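Local coordinates for protein TetR-like transcriptional regulator (Rhodococcus, PDB 3F1B) that probably binds regulatory DNA through a helix-turn-helix and controls transcription, as a dimeric member of the TetR family, at residues Thr35-Ile40 / Pro49-Tyr54; Lys107-Leu112 / Ala167-Val172. All coordinates share one frame; numbering follows the deposited sequence.

In the fold
The two contacts lie in the two parts of a TetR-type, almost wholly helical chain. Contact 1 joins the two helices of the predicted helix-turn-helix, 37-43 and 48-54, about 24 Å from the centre of the chain; contact 2 joins helices 106-115 and 153-173, about 7 Å from that centre. Their own centres are 25 Å apart, and their nearest atoms about 8 Å, so they do not touch. Side chains of helices 12-30 and 58-77 touch the segments of both contacts. A sulfate ion marks contact 1, whereas the 167-172 side of contact 2 meets the second subunit.

Contact 1 of 2, residues Thr35-Ile40 / Pro49-Tyr54; sequences TSMDAI and PMLYLY. With SO4 (sulfate ion), chain C.
Within the predicted helix-turn-helix, Met-37, a selenomethionine in the first turn of helix 37-43, reaches across to Tyr-52 and Leu-51 on helix 48-54. Its chain, bent at chi2 (-64°) and chi3, sets CE above the Tyr-52 ring, 4.0 Å from the centroid and 13° off the ring normal, a CH-pi contact over the face. SE stands oblique to the ring, completing a Met-aromatic contact, and Met-37 CG passes 3.3 Å from Tyr-52 OH. Leu-51 CD1 packs 3.8 Å from Met-37 CE and 4.0 Å from Ile-40 CG2. Leu-61 of helix 58-77 touches Met-37, Ile-40 and Leu-51, tying the apolar seam between the two HTH helices to the following helix.

The start of helix 37-43 also holds a sulfate, probably from the crystallisation liquor. Met-37 N donates to sulfate O3 (2.8 Å, 170° at the hydrogen) and Asp-38 N, similarly straight, to sulfate O1 (2.8 Å), two bonds at a helix N-terminus whose partial positive charge would favour an anion. From the other helix, Tyr-52 OH adds a weak bond to sulfate O2 at 3.2 Å. The site is consistent with a place for a DNA backbone phosphate. Were Tyr-52 an alanine, Met-37 CE and CG would probably lose the ring and hydroxyl they rest against, and sulfate O2 its weak hydroxyl donor. Beside the anion, Ser-36 is the N-cap, its OG accepting from Ala-39 N at 3.0 Å, while Asp-38 OD1 forms a salt bridge with Lys-48.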
ATOM      1  N   THR A  35      -3.382 -11.045  15.315  1.00 63.04           N
ATOM      2  CA  THR A  35      -3.886 -10.423  16.537  1.00 62.89           C
ATOM      3  C   THR A  35      -5.074 -11.227  17.082  1.00 62.13           C
ATOM      4  O   THR A  35      -5.900 -11.694  16.310  1.00 62.10           O
ATOM      5  CB  THR A  35      -4.276  -8.942  16.299  1.00 62.90           C
ATOM      6  OG1 THR A  35      -3.098  -8.128  16.415  1.00 64.55           O
ATOM      7  CG2 THR A  35      -5.304  -8.464  17.310  1.00 62.70           C
ATOM      8  N   SER A  36      -5.152 -11.394  18.398  1.00 60.93           N
ATOM      9  CA  SER A  36      -6.256 -12.127  18.998  1.00 60.52           C
ATOM     10  C   SER A  36      -6.940 -11.262  20.016  1.00 59.87           C
ATOM     11  O   SER A  36      -6.351 -10.316  20.539  1.00 59.40           O
ATOM     12  CB  SER A  36      -5.747 -13.397  19.687  1.00 60.99           C
ATOM     13  OG  SER A  36      -4.839 -13.102  20.748  1.00 62.04           O
HETATM   14  N   MSE A  37      -8.192 -11.586  20.300  1.00 59.71           N
HETATM   15  CA  MSE A  37      -8.938 -10.893  21.357  1.00 59.38           C
HETATM   16  C   MSE A  37      -8.233 -11.100  22.697  1.00 58.70           C
HETATM   17  O   MSE A  37      -8.191 -10.207  23.536  1.00 58.29           O
HETATM   18  CB  MSE A  37     -10.388 -11.364  21.367  1.00 59.10           C
HETATM   19  CG  MSE A  37     -11.139 -10.916  20.128  1.00 61.11           C
HETATM   20 SE   MSE A  37     -11.258  -8.975  20.053  0.65 64.27          SE
HETATM   21  CE  MSE A  37     -13.029  -8.842  20.818  1.00 63.12           C
ATOM     22  N   ASP A  38      -7.640 -12.272  22.839  1.00 58.92           N
ATOM     23  CA  ASP A  38      -6.777 -12.621  23.936  1.00 59.99           C
ATOM     24  C   ASP A  38      -5.736 -11.550  24.189  1.00 59.93           C
ATOM     25  O   ASP A  38      -5.662 -10.969  25.269  1.00 60.61           O
ATOM     26  CB  ASP A  38      -6.013 -13.893  23.576  1.00 60.37           C
ATOM     27  CG  ASP A  38      -6.613 -15.154  24.187  1.00 63.04           C
ATOM     28  OD1 ASP A  38      -7.405 -15.079  25.166  1.00 64.82           O
ATOM     29  OD2 ASP A  38      -6.252 -16.248  23.689  1.00 64.20           O
ATOM     30  N   ALA A  39      -4.902 -11.326  23.188  1.00 60.04           N
ATOM     31  CA  ALA A  39      -3.768 -10.441  23.318  1.00 59.70           C
ATOM     32  C   ALA A  39      -4.221  -8.996  23.538  1.00 59.38           C
ATOM     33  O   ALA A  39      -3.665  -8.294  24.386  1.00 60.11           O
ATOM     34  CB  ALA A  39      -2.890 -10.567  22.104  1.00 59.49           C
ATOM     35  N   ILE A  40      -5.246  -8.555  22.810  1.00 58.94           N
ATOM     36  CA  ILE A  40      -5.811  -7.216  23.055  1.00 58.01           C
ATOM     37  C   ILE A  40      -6.287  -7.053  24.505  1.00 57.88           C
ATOM     38  O   ILE A  40      -5.926  -6.065  25.143  1.00 57.45           O
ATOM     39  CB  ILE A  40      -6.953  -6.821  22.088  1.00 57.30           C
ATOM     40  CG1 ILE A  40      -6.438  -6.671  20.650  1.00 56.59           C
ATOM     41  CG2 ILE A  40      -7.578  -5.514  22.534  1.00 55.57           C
ATOM     42  CD1 ILE A  40      -7.555  -6.746  19.583  1.00 49.63           C
ATOM     43  N   PRO A  49     -14.035 -11.468  28.633  1.00 55.36           N
ATOM     44  CA  PRO A  49     -15.478 -11.252  28.658  1.00 55.18           C
ATOM     45  C   PRO A  49     -15.870  -9.769  28.559  1.00 55.11           C
ATOM     46  O   PRO A  49     -16.846  -9.446  27.861  1.00 54.82           O
ATOM     47  CB  PRO A  49     -15.911 -11.833  30.020  1.00 54.73           C
ATOM     48  CG  PRO A  49     -14.865 -12.835  30.388  1.00 54.85           C
ATOM     49  CD  PRO A  49     -13.615 -12.536  29.566  1.00 55.63           C
HETATM   50  N   MSE A  50     -15.132  -8.899  29.255  1.00 54.77           N
HETATM   51  CA  MSE A  50     -15.338  -7.458  29.201  1.00 55.73           C
HETATM   52  C   MSE A  50     -15.260  -6.917  27.793  1.00 55.20           C
HETATM   53  O   MSE A  50     -16.204  -6.265  27.326  1.00 55.15           O
HETATM   54  CB  MSE A  50     -14.290  -6.750  30.029  1.00 57.06           C
HETATM   55  CG  MSE A  50     -14.775  -6.306  31.374  1.00 65.36           C
HETATM   56 SE   MSE A  50     -15.944  -4.776  31.068  0.80 82.81          SE
HETATM   57  CE  MSE A  50     -14.536  -3.466  30.643  1.00 77.93           C
ATOM     58  N   LEU A  51     -14.135  -7.188  27.124  1.00 53.80           N
ATOM     59  CA  LEU A  51     -13.924  -6.781  25.737  1.00 53.22           C
ATOM     60  C   LEU A  51     -15.132  -7.136  24.828  1.00 52.70           C
ATOM     61  O   LEU A  51     -15.634  -6.298  24.075  1.00 51.54           O
ATOM     62  CB  LEU A  51     -12.658  -7.457  25.201  1.00 52.92           C
ATOM     63  CG  LEU A  51     -11.531  -6.669  24.557  1.00 52.86           C
ATOM     64  CD1 LEU A  51     -10.816  -7.548  23.579  1.00 52.96           C
ATOM     65  CD2 LEU A  51     -11.960  -5.412  23.875  1.00 50.65           C
ATOM     66  N   TYR A  52     -15.594  -8.380  24.909  1.00 52.32           N
ATOM     67  CA  TYR A  52     -16.713  -8.829  24.073  1.00 52.45           C
ATOM     68  C   TYR A  52     -18.020  -8.120  24.358  1.00 52.04           C
ATOM     69  O   TYR A  52     -18.873  -8.014  23.469  1.00 52.21           O
ATOM     70  CB  TYR A  52     -16.914 -10.329  24.213  1.00 52.50           C
ATOM     71  CG  TYR A  52     -15.951 -11.105  23.389  1.00 54.52           C
ATOM     72  CD1 TYR A  52     -14.763 -11.529  23.922  1.00 57.82           C
ATOM     73  CD2 TYR A  52     -16.216 -11.383  22.060  1.00 58.28           C
ATOM     74  CE1 TYR A  52     -13.854 -12.223  23.150  1.00 62.51           C
ATOM     75  CE2 TYR A  52     -15.325 -12.089  21.274  1.00 60.70           C
ATOM     76  CZ  TYR A  52     -14.145 -12.517  21.823  1.00 62.86           C
ATOM     77  OH  TYR A  52     -13.231 -13.234  21.065  1.00 65.82           O
ATOM     78  N   LEU A  53     -18.191  -7.650  25.592  1.00 51.43           N
ATOM     79  CA  LEU A  53     -19.361  -6.821  25.913  1.00 51.85           C
ATOM     80  C   LEU A  53     -19.293  -5.417  25.269  1.00 52.00           C
ATOM     81  O   LEU A  53     -20.291  -4.717  25.238  1.00 51.57           O
ATOM     82  CB  LEU A  53     -19.641  -6.738  27.445  1.00 51.66           C
ATOM     83  CG  LEU A  53     -19.969  -8.004  28.246  1.00 49.79           C
ATOM     84  CD1 LEU A  53     -20.060  -7.697  29.703  1.00 49.26           C
ATOM     85  CD2 LEU A  53     -21.266  -8.616  27.768  1.00 50.05           C
ATOM     86  N   TYR A  54     -18.125  -5.018  24.763  1.00 52.67           N
ATOM     87  CA  TYR A  54     -18.004  -3.753  24.044  1.00 54.10           C
ATOM     88  C   TYR A  54     -17.884  -4.029  22.574  1.00 55.60           C
ATOM     89  O   TYR A  54     -18.491  -3.319  21.768  1.00 56.50           O
ATOM     90  CB  TYR A  54     -16.828  -2.871  24.511  1.00 53.40           C
ATOM     91  CG  TYR A  54     -17.057  -2.263  25.851  1.00 53.86           C
ATOM     92  CD1 TYR A  54     -17.550  -0.958  25.992  1.00 54.03           C
ATOM     93  CD2 TYR A  54     -16.829  -3.020  27.013  1.00 56.89           C
ATOM     94  CE1 TYR A  54     -17.793  -0.415  27.290  1.00 53.76           C
ATOM     95  CE2 TYR A  54     -17.077  -2.506  28.307  1.00 55.16           C
ATOM     96  CZ  TYR A  54     -17.538  -1.214  28.445  1.00 55.30           C
ATOM     97  OH  TYR A  54     -17.736  -0.769  29.741  1.00 56.06           O
TER
HETATM   98  S   SO4 C 203      -9.303 -14.831  20.149  0.50 81.76           S
HETATM   99  O1  SO4 C 203      -8.346 -14.446  21.180  0.50 79.98           O
HETATM  100  O2  SO4 C 203     -10.589 -14.992  20.840  0.50 81.06           O
HETATM  101  O3  SO4 C 203      -9.384 -13.812  19.097  0.50 80.87           O
HETATM  102  O4  SO4 C 203      -8.909 -16.096  19.536  0.50 80.24           O

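Contact 2 of 2, residues Lys107-Leu112 / Ala167-Val172; sequences KSWMVL and AVADRV
The first torsion of Trp-109 (chi1 169°) sets CG opposite the backbone N, and the indole reaches from helix 106-115 to helix 153-173, where the nitrogen side of the ring system meets Asp-170 and the six-membered ring meets Ala-169. Ala-169 CB lies 3.5 Å above the indole plane but displaced toward the rim; its approach is therefore oblique, with 3.6 Å to Trp-109 CZ2 and 3.8 Å to Trp-109 CE2. The methyl thus rests against the fusion carbon CE2 and the neighbouring benzo carbon CZ2.

The polar half of the contact is looser. Trp-109 NE1 donates to Asp-170 OD1 over 3.5 Å with 149° at the hydrogen, a weak bond by both length and bend. OD1 sits at the indole edge, near the ring plane, but off the line of the N-H, and the carboxylate stands almost upright to the ring, the two planes being 87° apart. OD1 also comes within 4.1 Å of Trp-109 CD1, on the same edge.

Both helices belong to the TetR-type C-terminal domain, the helical bundle that in this family generally carries the effector pocket and the dimer interface. Here Trp-109 lies among side chains of several helices: Phe-98 meets the indole edge-to-face, Tyr-113 stacks on it, and Phe-73 of helix 58-77 and Val-102 of helix 87-104 also touch it. Phe-98 packs against Ala-169 as well, so the same aromatic side chain serves both partners. Helix 153-173 also faces the dimer partner: Arg-171 forms a salt bridge with Asp-131 of the second subunit, and Asp-170 packs on Gln-127 of that subunit.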
ATOM      1  N   LYS A 107       1.758   3.854  15.101  1.00 45.60           N
ATOM      2  CA  LYS A 107       1.020   2.635  15.268  1.00 44.62           C
ATOM      3  C   LYS A 107      -0.303   2.723  14.473  1.00 43.71           C
ATOM      4  O   LYS A 107      -0.781   1.732  13.887  1.00 42.40           O
ATOM      5  CB  LYS A 107       0.854   2.384  16.762  1.00 45.29           C
ATOM      6  CG  LYS A 107       2.128   1.831  17.428  1.00 47.78           C
ATOM      7  CD  LYS A 107       2.539   2.553  18.754  1.00 52.91           C
ATOM      8  CE  LYS A 107       3.813   3.481  18.594  1.00 53.18           C
ATOM      9  NZ  LYS A 107       3.485   4.905  18.193  1.00 53.38           N
ATOM     10  N   SER A 108      -0.854   3.930  14.414  1.00 42.76           N
ATOM     11  CA  SER A 108      -2.151   4.114  13.847  1.00 43.17           C
ATOM     12  C   SER A 108      -2.029   4.304  12.363  1.00 42.96           C
ATOM     13  O   SER A 108      -2.951   3.938  11.619  1.00 43.24           O
ATOM     14  CB  SER A 108      -2.884   5.282  14.497  1.00 44.40           C
ATOM     15  OG  SER A 108      -1.988   6.303  14.879  1.00 46.20           O
ATOM     16  N   TRP A 109      -0.887   4.836  11.929  1.00 41.91           N
ATOM     17  CA  TRP A 109      -0.577   4.876  10.525  1.00 40.83           C
ATOM     18  C   TRP A 109      -0.447   3.477   9.971  1.00 41.86           C
ATOM     19  O   TRP A 109      -0.941   3.201   8.884  1.00 40.82           O
ATOM     20  CB  TRP A 109       0.721   5.618  10.268  1.00 40.55           C
ATOM     21  CG  TRP A 109       1.164   5.431   8.860  1.00 38.81           C
ATOM     22  CD1 TRP A 109       2.259   4.747   8.435  1.00 35.48           C
ATOM     23  CD2 TRP A 109       0.477   5.904   7.654  1.00 39.25           C
ATOM     24  NE1 TRP A 109       2.320   4.780   7.040  1.00 38.01           N
ATOM     25  CE2 TRP A 109       1.250   5.493   6.547  1.00 38.12           C
ATOM     26  CE3 TRP A 109      -0.720   6.623   7.420  1.00 39.27           C
ATOM     27  CZ2 TRP A 109       0.872   5.768   5.214  1.00 40.55           C
ATOM     28  CZ3 TRP A 109      -1.093   6.880   6.107  1.00 43.37           C
ATOM     29  CH2 TRP A 109      -0.288   6.459   5.014  1.00 41.14           C
HETATM   30  N   MSE A 110       0.198   2.590  10.720  1.00 43.06           N
HETATM   31  CA  MSE A 110       0.312   1.206  10.292  1.00 45.96           C
HETATM   32  C   MSE A 110      -1.009   0.478  10.113  1.00 46.15           C
HETATM   33  O   MSE A 110      -1.197  -0.224   9.096  1.00 45.87           O
HETATM   34  CB  MSE A 110       1.187   0.419  11.249  1.00 47.26           C
HETATM   35  CG  MSE A 110       2.643   0.725  11.030  1.00 52.05           C
HETATM   36 SE   MSE A 110       3.657   0.063  12.537  0.60 65.70          SE
HETATM   37  CE  MSE A 110       3.809  -1.804  11.916  1.00 60.32           C
ATOM     38  N   VAL A 111      -1.922   0.628  11.089  1.00 46.30           N
ATOM     39  CA  VAL A 111      -3.256   0.020  10.987  1.00 45.90           C
ATOM     40  C   VAL A 111      -3.960   0.592   9.727  1.00 46.88           C
ATOM     41  O   VAL A 111      -4.522  -0.155   8.892  1.00 46.94           O
ATOM     42  CB  VAL A 111      -4.039   0.191  12.314  1.00 46.41           C
ATOM     43  CG1 VAL A 111      -5.497  -0.151  12.151  1.00 47.44           C
ATOM     44  CG2 VAL A 111      -3.422  -0.691  13.420  1.00 44.76           C
ATOM     45  N   LEU A 112      -3.829   1.900   9.537  1.00 47.09           N
ATOM     46  CA  LEU A 112      -4.538   2.592   8.484  1.00 48.63           C
ATOM     47  C   LEU A 112      -4.014   2.204   7.115  1.00 49.71           C
ATOM     48  O   LEU A 112      -4.778   1.834   6.232  1.00 49.69           O
ATOM     49  CB  LEU A 112      -4.401   4.094   8.662  1.00 47.61           C
ATOM     50  CG  LEU A 112      -5.566   4.871   9.245  1.00 47.75           C
ATOM     51  CD1 LEU A 112      -6.654   4.071   9.957  1.00 48.34           C
ATOM     52  CD2 LEU A 112      -5.033   5.967  10.116  1.00 45.79           C
ATOM     53  N   ALA A 167       4.327   6.003   0.664  1.00 39.31           N
ATOM     54  CA  ALA A 167       5.554   5.265   0.912  1.00 38.61           C
ATOM     55  C   ALA A 167       6.507   6.077   1.776  1.00 38.66           C
ATOM     56  O   ALA A 167       7.276   5.524   2.543  1.00 37.49           O
ATOM     57  CB  ALA A 167       6.236   4.879  -0.401  1.00 38.84           C
ATOM     58  N   VAL A 168       6.454   7.396   1.651  1.00 39.70           N
ATOM     59  CA  VAL A 168       7.365   8.283   2.386  1.00 40.78           C
ATOM     60  C   VAL A 168       6.915   8.358   3.871  1.00 41.63           C
ATOM     61  O   VAL A 168       7.736   8.231   4.775  1.00 41.42           O
ATOM     62  CB  VAL A 168       7.468   9.689   1.697  1.00 41.90           C
ATOM     63  CG1 VAL A 168       8.031  10.741   2.648  1.00 41.14           C
ATOM     64  CG2 VAL A 168       8.380   9.606   0.445  1.00 39.50           C
ATOM     65  N   ALA A 169       5.609   8.522   4.071  1.00 42.36           N
ATOM     66  CA  ALA A 169       4.981   8.397   5.349  1.00 43.29           C
ATOM     67  C   ALA A 169       5.528   7.171   6.063  1.00 44.05           C
ATOM     68  O   ALA A 169       5.953   7.295   7.204  1.00 44.40           O
ATOM     69  CB  ALA A 169       3.477   8.311   5.193  1.00 41.84           C
ATOM     70  N   ASP A 170       5.558   6.013   5.409  1.00 44.79           N
ATOM     71  CA  ASP A 170       6.172   4.779   6.004  1.00 46.24           C
ATOM     72  C   ASP A 170       7.538   5.012   6.603  1.00 45.10           C
ATOM     73  O   ASP A 170       7.827   4.588   7.691  1.00 45.81           O
ATOM     74  CB  ASP A 170       6.388   3.694   4.945  1.00 46.91           C
ATOM     75  CG  ASP A 170       5.539   2.465   5.165  1.00 52.92           C
ATOM     76  OD1 ASP A 170       4.755   2.443   6.151  1.00 56.05           O
ATOM     77  OD2 ASP A 170       5.659   1.500   4.340  1.00 59.31           O
ATOM     78  N   ARG A 171       8.403   5.666   5.856  1.00 45.21           N
ATOM     79  CA  ARG A 171       9.725   5.968   6.351  1.00 44.76           C
ATOM     80  C   ARG A 171       9.707   7.058   7.446  1.00 43.74           C
ATOM     81  O   ARG A 171      10.492   6.982   8.374  1.00 43.99           O
ATOM     82  CB  ARG A 171      10.646   6.361   5.195  1.00 45.13           C
ATOM     83  CG  ARG A 171      10.905   5.231   4.226  1.00 47.63           C
ATOM     84  CD  ARG A 171      11.844   4.186   4.783  1.00 50.06           C
ATOM     85  NE  ARG A 171      11.600   2.896   4.126  1.00 53.72           N
ATOM     86  CZ  ARG A 171      12.472   2.226   3.355  1.00 54.70           C
ATOM     87  NH1 ARG A 171      13.712   2.679   3.105  1.00 52.78           N
ATOM     88  NH2 ARG A 171      12.096   1.067   2.833  1.00 55.24           N
ATOM     89  N   VAL A 172       8.850   8.065   7.327  1.00 41.66           N
ATOM     90  CA  VAL A 172       8.626   8.994   8.413  1.00 41.02           C
ATOM     91  C   VAL A 172       8.159   8.236   9.683  1.00 41.32           C
ATOM     92  O   VAL A 172       8.783   8.353  10.716  1.00 40.85           O
ATOM     93  CB  VAL A 172       7.642  10.130   8.008  1.00 41.47           C
ATOM     94  CG1 VAL A 172       7.123  10.866   9.223  1.00 36.56           C
ATOM     95  CG2 VAL A 172       8.308  11.072   7.034  1.00 38.90           C
TER